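Local coordinates for TIR-like domain-containing protein (Prevotella corporis, PDB 7EBD), which is a prokaryotic STING protein that binds C2E between the two subunits of its dimer, at residues D99-T102 / I103-G106. Numbering follows the deposited sequence.
With C2E (9,9'-[(2R,3R,3aS,5S,7aR,9R,10R,10aS,12S,14aR)-3,5,10,12-tetrahydroxy-5,12-dioxidooctahydro-2H,7H-difuro[3,2-d:3',2'-j][1,3,7,9,2,8]tetraoxadiphosphacyclododecine-2,9-diyl]bis(2-amino-1,9-dihydro-6H-purin-6-one)), chain E.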
ATOM      1  N   ASP A  99      -4.146  -1.632 -13.041  1.00 15.39           N
ATOM      2  CA  ASP A  99      -4.247  -1.557 -11.589  1.00 11.99           C
ATOM      3  C   ASP A  99      -5.170  -0.423 -11.178  1.00 12.73           C
ATOM      4  O   ASP A  99      -5.078   0.687 -11.712  1.00 21.46           O
ATOM      5  CB  ASP A  99      -2.874  -1.367 -10.937  1.00 23.66           C
ATOM      6  CG  ASP A  99      -2.937  -1.472  -9.422  1.00 25.12           C
ATOM      7  OD1 ASP A  99      -3.127  -2.596  -8.915  1.00 18.16           O
ATOM      8  OD2 ASP A  99      -2.809  -0.433  -8.740  1.00 16.31           O
HETATM    9  N   MSE A 100      -6.056  -0.717 -10.233  1.00 13.34           N
HETATM   10  CA  MSE A 100      -6.841   0.301  -9.551  1.00 20.14           C
HETATM   11  C   MSE A 100      -6.264   0.479  -8.150  1.00 16.81           C
HETATM   12  O   MSE A 100      -6.220  -0.475  -7.373  1.00 25.39           O
HETATM   13  CB  MSE A 100      -8.319  -0.091  -9.491  1.00 17.42           C
HETATM   14  CG  MSE A 100      -9.199   0.922  -8.778  1.00 27.78           C
HETATM   15 SE   MSE A 100     -11.073   0.381  -8.697  1.00 40.68          SE
HETATM   16  CE  MSE A 100     -11.464   0.316 -10.608  1.00 20.86           C
ATOM     17  N   PRO A 101      -5.807   1.695  -7.835  1.00 15.30           N
ATOM     18  CA  PRO A 101      -5.074   1.906  -6.577  1.00 11.69           C
ATOM     19  C   PRO A 101      -5.929   1.682  -5.340  1.00 10.31           C
ATOM     20  O   PRO A 101      -6.751   2.532  -4.981  1.00 24.99           O
ATOM     21  CB  PRO A 101      -4.609   3.366  -6.680  1.00 12.16           C
ATOM     22  CG  PRO A 101      -4.747   3.729  -8.133  1.00 14.98           C
ATOM     23  CD  PRO A 101      -5.904   2.927  -8.631  1.00 17.28           C
ATOM     24  N   THR A 102      -5.738   0.538  -4.677  1.00 18.25           N
ATOM     25  CA  THR A 102      -6.473   0.255  -3.449  1.00 22.32           C
ATOM     26  C   THR A 102      -6.099   1.206  -2.317  1.00 22.60           C
ATOM     27  O   THR A 102      -6.891   1.382  -1.382  1.00 14.84           O
ATOM     28  CB  THR A 102      -6.231  -1.193  -3.021  1.00 17.25           C
ATOM     29  OG1 THR A 102      -4.823  -1.451  -2.982  1.00 21.98           O
ATOM     30  CG2 THR A 102      -6.879  -2.150  -4.004  1.00 18.20           C
ATOM     31  N   ILE A 103      -4.920   1.832  -2.394  1.00 12.90           N
ATOM     32  CA  ILE A 103      -4.484   2.790  -1.383  1.00 11.56           C
ATOM     33  C   ILE A 103      -5.466   3.945  -1.236  1.00 15.35           C
ATOM     34  O   ILE A 103      -5.497   4.604  -0.193  1.00 18.25           O
ATOM     35  CB  ILE A 103      -3.069   3.305  -1.725  1.00 15.91           C
ATOM     36  CG1 ILE A 103      -2.452   4.034  -0.530  1.00 12.05           C
ATOM     37  CG2 ILE A 103      -3.108   4.201  -2.959  1.00 11.71           C
ATOM     38  CD1 ILE A 103      -1.055   4.560  -0.790  1.00  9.25           C
ATOM     39  N   LEU A 104      -6.278   4.208  -2.263  1.00 19.79           N
ATOM     40  CA  LEU A 104      -7.258   5.283  -2.193  1.00 16.49           C
ATOM     41  C   LEU A 104      -8.344   5.011  -1.161  1.00 24.47           C
ATOM     42  O   LEU A 104      -9.071   5.941  -0.795  1.00 13.47           O
ATOM     43  CB  LEU A 104      -7.895   5.506  -3.566  1.00 21.61           C
ATOM     44  CG  LEU A 104      -6.990   6.008  -4.693  1.00 15.10           C
ATOM     45  CD1 LEU A 104      -7.701   5.886  -6.030  1.00 17.86           C
ATOM     46  CD2 LEU A 104      -6.564   7.448  -4.439  1.00 15.49           C
ATOM     47  N   SER A 105      -8.468   3.764  -0.692  1.00 17.36           N
ATOM     48  CA  SER A 105      -9.509   3.405   0.267  1.00 25.49           C
ATOM     49  C   SER A 105      -9.562   4.397   1.424  1.00 28.18           C
ATOM     50  O   SER A 105     -10.606   5.005   1.693  1.00 29.10           O
ATOM     51  CB  SER A 105      -9.267   1.986   0.785  1.00 22.72           C
ATOM     52  OG  SER A 105      -8.046   1.912   1.501  1.00 25.10           O
ATOM     53  N   GLY A 106      -8.429   4.583   2.102  1.00 33.35           N
ATOM     54  CA  GLY A 106      -8.379   5.520   3.214  1.00 35.93           C
ATOM     55  C   GLY A 106      -8.935   6.882   2.856  1.00 37.25           C
ATOM     56  O   GLY A 106      -9.739   7.453   3.601  1.00 42.48           O
TER
HETATM   57  P1  C2E E 402       2.792   0.210   0.265  1.00 14.68           P
HETATM   58  O2P C2E E 402       3.815  -0.900   0.290  1.00 19.33           O
HETATM   59  O1P C2E E 402       3.599   1.480   0.221  1.00 15.14           O
HETATM   60  O5' C2E E 402       1.899   0.267  -1.108  1.00 16.10           O
HETATM   61  C5' C2E E 402       1.203   1.444  -1.377  1.00  4.91           C
HETATM   62  C4' C2E E 402       0.103   1.150  -2.437  1.00  9.30           C
HETATM   63  O4' C2E E 402       0.659   0.763  -3.552  1.00 10.59           O
HETATM   64  C3' C2E E 402      -0.781  -0.033  -1.988  1.00  5.68           C
HETATM   65  O3' C2E E 402      -1.829   0.429  -1.275  1.00 19.97           O
HETATM   66  C2' C2E E 402      -1.238  -0.628  -3.332  1.00 10.14           C
HETATM   67  O2' C2E E 402      -2.393   0.146  -3.880  1.00  9.45           O
HETATM   68  C1' C2E E 402      -0.211  -0.477  -4.129  1.00 10.34           C
HETATM   69  N9  C2E E 402       0.581  -1.675  -4.158  1.00 18.19           N
HETATM   70  C8  C2E E 402       1.647  -1.875  -3.369  1.00 16.20           C
HETATM   71  N7  C2E E 402       2.090  -3.106  -3.706  1.00 13.64           N
HETATM   72  C5  C2E E 402       1.302  -3.606  -4.666  1.00 21.38           C
HETATM   73  C6  C2E E 402       1.316  -4.937  -5.427  1.00 24.14           C
HETATM   74  O6  C2E E 402       2.143  -5.751  -5.197  1.00 17.95           O
HETATM   75  N1  C2E E 402       0.324  -5.201  -6.422  1.00 26.17           N
HETATM   76  C2  C2E E 402      -0.689  -4.221  -6.711  1.00 23.41           C
HETATM   77  N2  C2E E 402      -1.697  -4.486  -7.720  1.00 25.77           N
HETATM   78  N3  C2E E 402      -0.703  -2.953  -5.986  1.00 17.62           N
HETATM   79  C4  C2E E 402       0.335  -2.690  -4.956  1.00  5.51           C
HETATM   80  P11 C2E E 402      -2.580  -0.755  -0.379  1.00 13.00           P
HETATM   81  O21 C2E E 402      -3.213  -1.880  -1.163  1.00 18.12           O
HETATM   82  O11 C2E E 402      -3.726  -0.067   0.323  1.00 11.82           O
HETATM   83  O5A C2E E 402      -1.505  -1.197   0.791  1.00 19.35           O
HETATM   84  C5A C2E E 402      -1.371  -0.194   1.760  1.00 10.63           C
HETATM   85  C4A C2E E 402      -0.299  -0.562   2.712  1.00 12.09           C
HETATM   86  O4A C2E E 402      -0.617  -1.648   3.362  1.00 16.73           O
HETATM   87  C3A C2E E 402       1.125  -0.916   1.894  1.00 12.98           C
HETATM   88  O3A C2E E 402       1.901   0.346   1.653  1.00 16.94           O
HETATM   89  C2A C2E E 402       1.749  -1.660   2.635  1.00 17.59           C
HETATM   90  O2A C2E E 402       2.495  -0.882   3.686  1.00  6.43           O
HETATM   91  C1A C2E E 402       0.599  -2.543   3.349  1.00 11.68           C
HETATM   92  N91 C2E E 402       0.368  -3.628   2.653  1.00 22.29           N
HETATM   93  C81 C2E E 402      -0.569  -3.888   1.722  1.00  8.66           C
HETATM   94  N71 C2E E 402      -0.375  -5.156   1.311  1.00 15.59           N
HETATM   95  C51 C2E E 402       0.659  -5.652   1.984  1.00 18.04           C
HETATM   96  C61 C2E E 402       1.328  -7.024   1.943  1.00 15.63           C
HETATM   97  O61 C2E E 402       0.921  -7.857   1.209  1.00 19.94           O
HETATM   98  N11 C2E E 402       2.446  -7.301   2.788  1.00 17.44           N
HETATM   99  C21 C2E E 402       2.940  -6.283   3.679  1.00 14.72           C
HETATM  100  N21 C2E E 402       4.077  -6.563   4.538  1.00 21.54           N
HETATM  101  N31 C2E E 402       2.298  -4.974   3.715  1.00 16.03           N
HETATM  102  C41 C2E E 402       1.130  -4.695   2.831  1.00  5.22           C
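Leu104 lays its CG and CD1 against the ring of Pro101, with Leu104 CD1 4.0 Å from Pro101 CB. Ile103 meets the same proline carbon through CG2, so Pro101 CB touches both residues that follow Thr102. The backbone ties this packing together. Leu104 N donates to Pro101 O and closes a type I beta turn from Pro101 to Leu104. Ser105 N donates to Thr102 O at 2.9 Å, one residue further on.

The other side of the turn faces C2E. Thr102 OG1 sits between its backbone N and carbonyl carbon (chi1 52°), placing it between sugar and phosphate. Thr102 OG1 accepts from C2E O2' at 3.0 Å. Thr102 OG1 also lies 2.5 Å from C2E O21, very short for a hydrogen bond, so the exact distance is doubtful. Ile103 N adds a weak bond to C2E O2'. Ile103 CB lies 3.2 Å from C2E O3', the nearest approach of Ile103 to the ligand. Ile103 CG1 lies anti to the backbone N (chi1 -166°), and Ile103 CD1 reaches the sugar, 3.9 Å from C2E C5'. Asp99 OD1 accepts from C2E N2, the guanine amino group, at 2.7 Å. Its other oxygen, OD2, is bonded to Tyr14 OH, so both carboxylate oxygens are held.

Thr102 and Asp99 of the second subunit also bond C2E, and Ile103 packs on Ile103 of that subunit. The turn is thus part of a ligand pocket shared by two chains. It links the end of strand 94-99 to helix 104-111. Helix 6-28 touches Asp99, Pro101 and Ile103, while Leu104 rests on Ile57 of helix 57-67.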